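PDB 5M38: OmpA family protein from Escherichia coli, which probably binds peptidoglycan through an OmpA-like domain, as the cell-wall-attaching part of TagL in the type VI secretion system of enteroaggregative Escherichia coli. Local coordinates for residues L27-L31 and V68-M72; G46-N50 and G89-P93. All blocks are in the same frame, centred on the assembly; numbering follows the deposited sequence.

In the fold
The two contacts lie on opposite sides of the chain's centre, their centres 20 Å apart and their nearest atoms about 8 Å apart, so they do not touch. Helix 24-36, strand 42-47 and helix 54-74 follow one another in the chain. Interaction 1 packs helix 24-36 on helix 54-74, whose inner residues Val68 and Met72 also rest on strand 108-112 of the sheet. Interaction 2 joins the end of strand 42-47 to the loop that follows strand 83-89, and Thr48 there touches Asn57 and Ser61 of the same helix 54-74. Its Asp49, at the position of the aspartate that binds peptidoglycan in related domains, is salt-bridged to Arg107; interaction 1 belongs to the helical layer.

Interaction 1 of 2, residues L27-L31 and V68-M72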
loop_
_atom_site.group_PDB
_atom_site.type_symbol
_atom_site.label_atom_id
_atom_site.label_comp_id
_atom_site.label_asym_id
_atom_site.label_seq_id
_atom_site.Cartn_x
_atom_site.Cartn_y
_atom_site.Cartn_z
ATOM N N LEU A 27 -0.438 -6.982 7.886
ATOM C CA LEU A 27 -1.081 -5.757 8.324
ATOM C C LEU A 27 -0.831 -5.497 9.801
ATOM O O LEU A 27 -0.579 -4.346 10.175
ATOM C CB LEU A 27 -2.571 -5.774 7.983
ATOM C CG LEU A 27 -2.891 -5.749 6.484
ATOM C CD1 LEU A 27 -4.259 -6.314 6.233
ATOM C CD2 LEU A 27 -2.716 -4.344 5.855
ATOM N N VAL A 28 -0.813 -6.565 10.619
ATOM C CA VAL A 28 -0.600 -6.440 12.053
ATOM C C VAL A 28 0.870 -5.992 12.378
ATOM O O VAL A 28 1.035 -5.080 13.196
ATOM C CB VAL A 28 -1.102 -7.667 12.853
ATOM C CG1 VAL A 28 -0.298 -8.916 12.596
ATOM C CG2 VAL A 28 -1.177 -7.365 14.341
ATOM N N ASN A 29 1.906 -6.527 11.678
ATOM C CA ASN A 29 3.278 -6.057 11.935
ATOM C C ASN A 29 3.482 -4.601 11.505
ATOM O O ASN A 29 4.197 -3.853 12.183
ATOM C CB ASN A 29 4.398 -6.966 11.429
ATOM C CG ASN A 29 4.284 -7.646 10.088
ATOM O OD1 ASN A 29 4.353 -7.022 9.010
ATOM N ND2 ASN A 29 4.164 -8.969 10.142
ATOM N N ALA A 30 2.794 -4.197 10.420
ATOM C CA ALA A 30 2.776 -2.826 9.918
ATOM C C ALA A 30 2.099 -1.886 10.937
ATOM O O ALA A 30 2.582 -0.774 11.131
ATOM C CB ALA A 30 2.043 -2.767 8.592
ATOM N N LEU A 31 1.021 -2.357 11.613
ATOM C CA LEU A 31 0.290 -1.622 12.652
ATOM C C LEU A 31 1.125 -1.401 13.919
ATOM O O LEU A 31 0.959 -0.375 14.577
ATOM C CB LEU A 31 -1.047 -2.315 12.971
ATOM C CG LEU A 31 -1.971 -1.712 14.031
ATOM C CD1 LEU A 31 -2.321 -0.286 13.717
ATOM C CD2 LEU A 31 -3.237 -2.475 14.098
ATOM N N VAL A 68 -5.908 -0.418 2.663
ATOM C CA VAL A 68 -4.915 -0.525 3.741
ATOM C C VAL A 68 -5.206 0.510 4.840
ATOM O O VAL A 68 -5.194 0.145 6.022
ATOM C CB VAL A 68 -3.456 -0.503 3.217
ATOM C CG1 VAL A 68 -2.443 -0.408 4.365
ATOM C CG2 VAL A 68 -3.176 -1.733 2.350
ATOM N N ARG A 69 -5.522 1.770 4.462
ATOM C CA ARG A 69 -5.864 2.828 5.421
ATOM C C ARG A 69 -7.088 2.427 6.233
ATOM O O ARG A 69 -7.064 2.576 7.455
ATOM C CB ARG A 69 -6.127 4.178 4.729
ATOM C CG ARG A 69 -6.846 5.166 5.663
ATOM C CD ARG A 69 -7.251 6.484 5.075
ATOM N NE ARG A 69 -8.029 6.381 3.834
ATOM C CZ ARG A 69 -9.300 6.027 3.794
ATOM N NH1 ARG A 69 -9.935 5.702 4.905
ATOM N NH2 ARG A 69 -9.939 5.958 2.637
ATOM N N ASP A 70 -8.168 1.938 5.552
ATOM C CA ASP A 70 -9.419 1.505 6.181
ATOM C C ASP A 70 -9.166 0.474 7.262
ATOM O O ASP A 70 -9.726 0.597 8.348
ATOM C CB ASP A 70 -10.404 0.951 5.143
ATOM C CG ASP A 70 -10.944 1.958 4.148
ATOM O OD1 ASP A 70 -10.732 3.169 4.347
ATOM O OD2 ASP A 70 -11.583 1.535 3.168
ATOM N N TRP A 71 -8.292 -0.515 6.989
ATOM C CA TRP A 71 -7.910 -1.554 7.930
ATOM C C TRP A 71 -7.197 -0.922 9.108
ATOM O O TRP A 71 -7.536 -1.237 10.245
ATOM C CB TRP A 71 -7.003 -2.598 7.268
ATOM C CG TRP A 71 -6.820 -3.835 8.097
ATOM C CD1 TRP A 71 -7.562 -4.975 8.030
ATOM C CD2 TRP A 71 -5.866 -4.037 9.157
ATOM N NE1 TRP A 71 -7.113 -5.889 8.952
ATOM C CE2 TRP A 71 -6.067 -5.344 9.654
ATOM C CE3 TRP A 71 -4.850 -3.247 9.725
ATOM C CZ2 TRP A 71 -5.274 -5.891 10.674
ATOM C CZ3 TRP A 71 -4.063 -3.795 10.732
ATOM C CH2 TRP A 71 -4.281 -5.097 11.200
ATOM N N MET A 72 -6.184 -0.057 8.849
ATOM C CA MET A 72 -5.417 0.590 9.918
ATOM C C MET A 72 -6.323 1.438 10.808
ATOM O O MET A 72 -6.151 1.469 12.020
ATOM C CB MET A 72 -4.263 1.444 9.350
ATOM C CG MET A 72 -3.199 0.660 8.590
ATOM S SD MET A 72 -2.364 -0.595 9.597
ATOM C CE MET A 72 -1.601 -1.574 8.300
#
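Leu27 lies across one face of the Trp71 indole. Its CB sits 3.5 Å from the centroid of the six-membered ring, only 5° off the normal, a CH-pi contact, while CD1 reaches over the five-membered part and comes within 4.0 Å of Trp71 NE1. Trp71 CG is anti to its own backbone N (chi1 -168°), which sends the indole toward helix 24-36, where it arrives with its benzo end. Leu31, one turn further on, crosses the indole at about a right angle; its CD2 approaches Trp71 CZ3 at 3.7 Å. In the alpha/beta sandwich of the OmpA-like domain, these helices, 24-36 and 54-74, pack beside each other with their local axes 11.0 Å apart and crossing at -67°. Met72 lies between helix 24-36 and the sheet, touching Phe83 and Ile111. Its chain bends at chi2, which turns the thioether toward helix 24-36: the Met72 and Leu31 side chains pass in opposite directions, SD 4.0 Å from Leu31 CB, and CE ends 3.8 Å from Ala30 CB. The same methyl lies 3.5 Å from Leu27 O, a carbonyl already engaged by Leu31 N within its helix. Leu27 CD2 touches both Met72 CE and, at 4.2 Å, Val68 CG1, so its two methyls divide between the indole and the inner residues of helix 54-74. Leu19, from a loop, touches both Leu27 and Trp71.

Interaction 2 of 2, residues G46-N50 and G89-P93; sequences GHTDN and GESRP
Thr48 N donates a nearly straight hydrogen bond (173°) to Gly89 O, 2.8 Å away, where the parallel neighbours 42-47 and 83-89 of the OmpA-like sheet run out into loops. The N-H comes from above the carbonyl plane, 41° out of it. Around this bond the backbones pack closely: His47 CA lies 3.5 Å from Gly89 O, and Gly89 takes a positive phi that favours glycine. Its N is held by Ser61 OG of helix 54-74. Thr48 OG1 turns back to donate to Asp49 O, in the carbonyl plane and on a lone pair, at 3.0 Å. Asp49 turns its CB away from 89-93, and OD2 is salt-bridged to Arg107; it belongs to the GHTD motif, whose aspartate binds diaminopimelate in related domains and may do so here. The outer side is looser. Glu90 CB lies against Asp49 O, and its carboxylate extends alongside Asn50, with OE1 3.4 Å from Asn50 CB and no bond made between the two side chains. The Arg92 and His47 side chains cross obliquely, Arg92 CB 3.9 Å from His47 CE1, while the guanidinium leads away from the contact. Between histidine and loop a single water joins both segments. Lying in the plane of the His47 ring at its edge, it donates to Gly89 O, accepts from Arg92 N and sits 2.7 Å from His47 ND1.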
loop_
_atom_site.group_PDB
_atom_site.type_symbol
_atom_site.label_atom_id
_atom_site.label_comp_id
_atom_site.label_asym_id
_atom_site.label_seq_id
_atom_site.Cartn_x
_atom_site.Cartn_y
_atom_site.Cartn_z
ATOM N N GLY A 46 -0.054 3.734 -2.911
ATOM C CA GLY A 46 -0.293 2.553 -3.725
ATOM C C GLY A 46 0.464 2.615 -5.036
ATOM O O GLY A 46 0.543 3.685 -5.653
ATOM N N HIS A 47 1.056 1.475 -5.461
ATOM C CA HIS A 47 1.825 1.365 -6.710
ATOM C C HIS A 47 1.566 0.029 -7.381
ATOM O O HIS A 47 1.309 -0.967 -6.707
ATOM C CB HIS A 47 3.346 1.467 -6.458
ATOM C CG HIS A 47 3.790 2.570 -5.551
ATOM N ND1 HIS A 47 4.217 3.779 -6.054
ATOM C CD2 HIS A 47 3.883 2.597 -4.205
ATOM C CE1 HIS A 47 4.559 4.504 -5.006
ATOM N NE2 HIS A 47 4.349 3.840 -3.866
ATOM N N THR A 48 1.691 0.014 -8.719
ATOM C CA THR A 48 1.567 -1.128 -9.629
ATOM C C THR A 48 2.837 -1.180 -10.522
ATOM O O THR A 48 3.729 -0.336 -10.395
ATOM C CB THR A 48 0.312 -0.947 -10.537
ATOM O OG1 THR A 48 0.553 0.089 -11.476
ATOM C CG2 THR A 48 -0.976 -0.650 -9.777
ATOM N N ASP A 49 2.886 -2.141 -11.456
ATOM C CA ASP A 49 3.926 -2.254 -12.486
ATOM C C ASP A 49 3.337 -1.614 -13.784
ATOM O O ASP A 49 2.310 -0.930 -13.698
ATOM C CB ASP A 49 4.323 -3.726 -12.684
ATOM C CG ASP A 49 3.216 -4.730 -12.986
ATOM O OD1 ASP A 49 2.065 -4.305 -13.216
ATOM O OD2 ASP A 49 3.502 -5.943 -12.988
ATOM N N ASN A 50 3.940 -1.847 -14.966
ATOM C CA ASN A 50 3.432 -1.254 -16.213
ATOM C C ASN A 50 2.447 -2.150 -16.985
ATOM O O ASN A 50 1.978 -1.762 -18.056
ATOM C CB ASN A 50 4.586 -0.802 -17.117
ATOM C CG ASN A 50 5.503 -1.905 -17.562
ATOM O OD1 ASN A 50 5.498 -3.022 -17.025
ATOM N ND2 ASN A 50 6.337 -1.611 -18.544
ATOM N N GLY A 89 0.164 4.502 -9.389
ATOM C CA GLY A 89 0.090 3.629 -10.549
ATOM C C GLY A 89 1.444 3.056 -10.885
ATOM O O GLY A 89 2.081 2.425 -10.039
ATOM N N GLU A 90 1.900 3.300 -12.117
ATOM C CA GLU A 90 3.187 2.823 -12.624
ATOM C C GLU A 90 4.265 3.906 -12.599
ATOM O O GLU A 90 5.376 3.694 -13.091
ATOM C CB GLU A 90 2.997 2.307 -14.053
ATOM C CG GLU A 90 2.598 3.371 -15.061
ATOM C CD GLU A 90 2.974 3.013 -16.481
ATOM O OE1 GLU A 90 2.570 1.921 -16.943
ATOM O OE2 GLU A 90 3.643 3.839 -17.145
ATOM N N SER A 91 3.912 5.080 -12.046
ATOM C CA SER A 91 4.684 6.307 -12.046
ATOM C C SER A 91 5.937 6.307 -11.134
ATOM O O SER A 91 6.884 7.012 -11.491
ATOM C CB SER A 91 3.764 7.482 -11.744
ATOM O OG SER A 91 4.187 8.307 -10.673
ATOM N N ARG A 92 5.971 5.546 -10.000
ATOM C CA ARG A 92 7.135 5.536 -9.086
ATOM C C ARG A 92 7.754 4.139 -8.885
ATOM O O ARG A 92 7.696 3.609 -7.763
ATOM C CB ARG A 92 6.819 6.185 -7.710
ATOM C CG ARG A 92 6.224 7.601 -7.719
ATOM C CD ARG A 92 7.224 8.693 -8.036
ATOM N NE ARG A 92 6.615 10.023 -7.959
ATOM C CZ ARG A 92 6.318 10.793 -9.005
ATOM N NH1 ARG A 92 6.599 10.375 -10.241
ATOM N NH2 ARG A 92 5.756 11.978 -8.834
ATOM N N PRO A 93 8.405 3.528 -9.915
ATOM C CA PRO A 93 8.973 2.184 -9.700
ATOM C C PRO A 93 10.197 2.124 -8.788
ATOM O O PRO A 93 10.957 3.081 -8.738
ATOM C CB PRO A 93 9.302 1.697 -11.114
ATOM C CG PRO A 93 9.441 2.903 -11.911
ATOM C CD PRO A 93 8.581 3.965 -11.314
HETATM O O HOH W 1 4.397 3.587 -8.754
#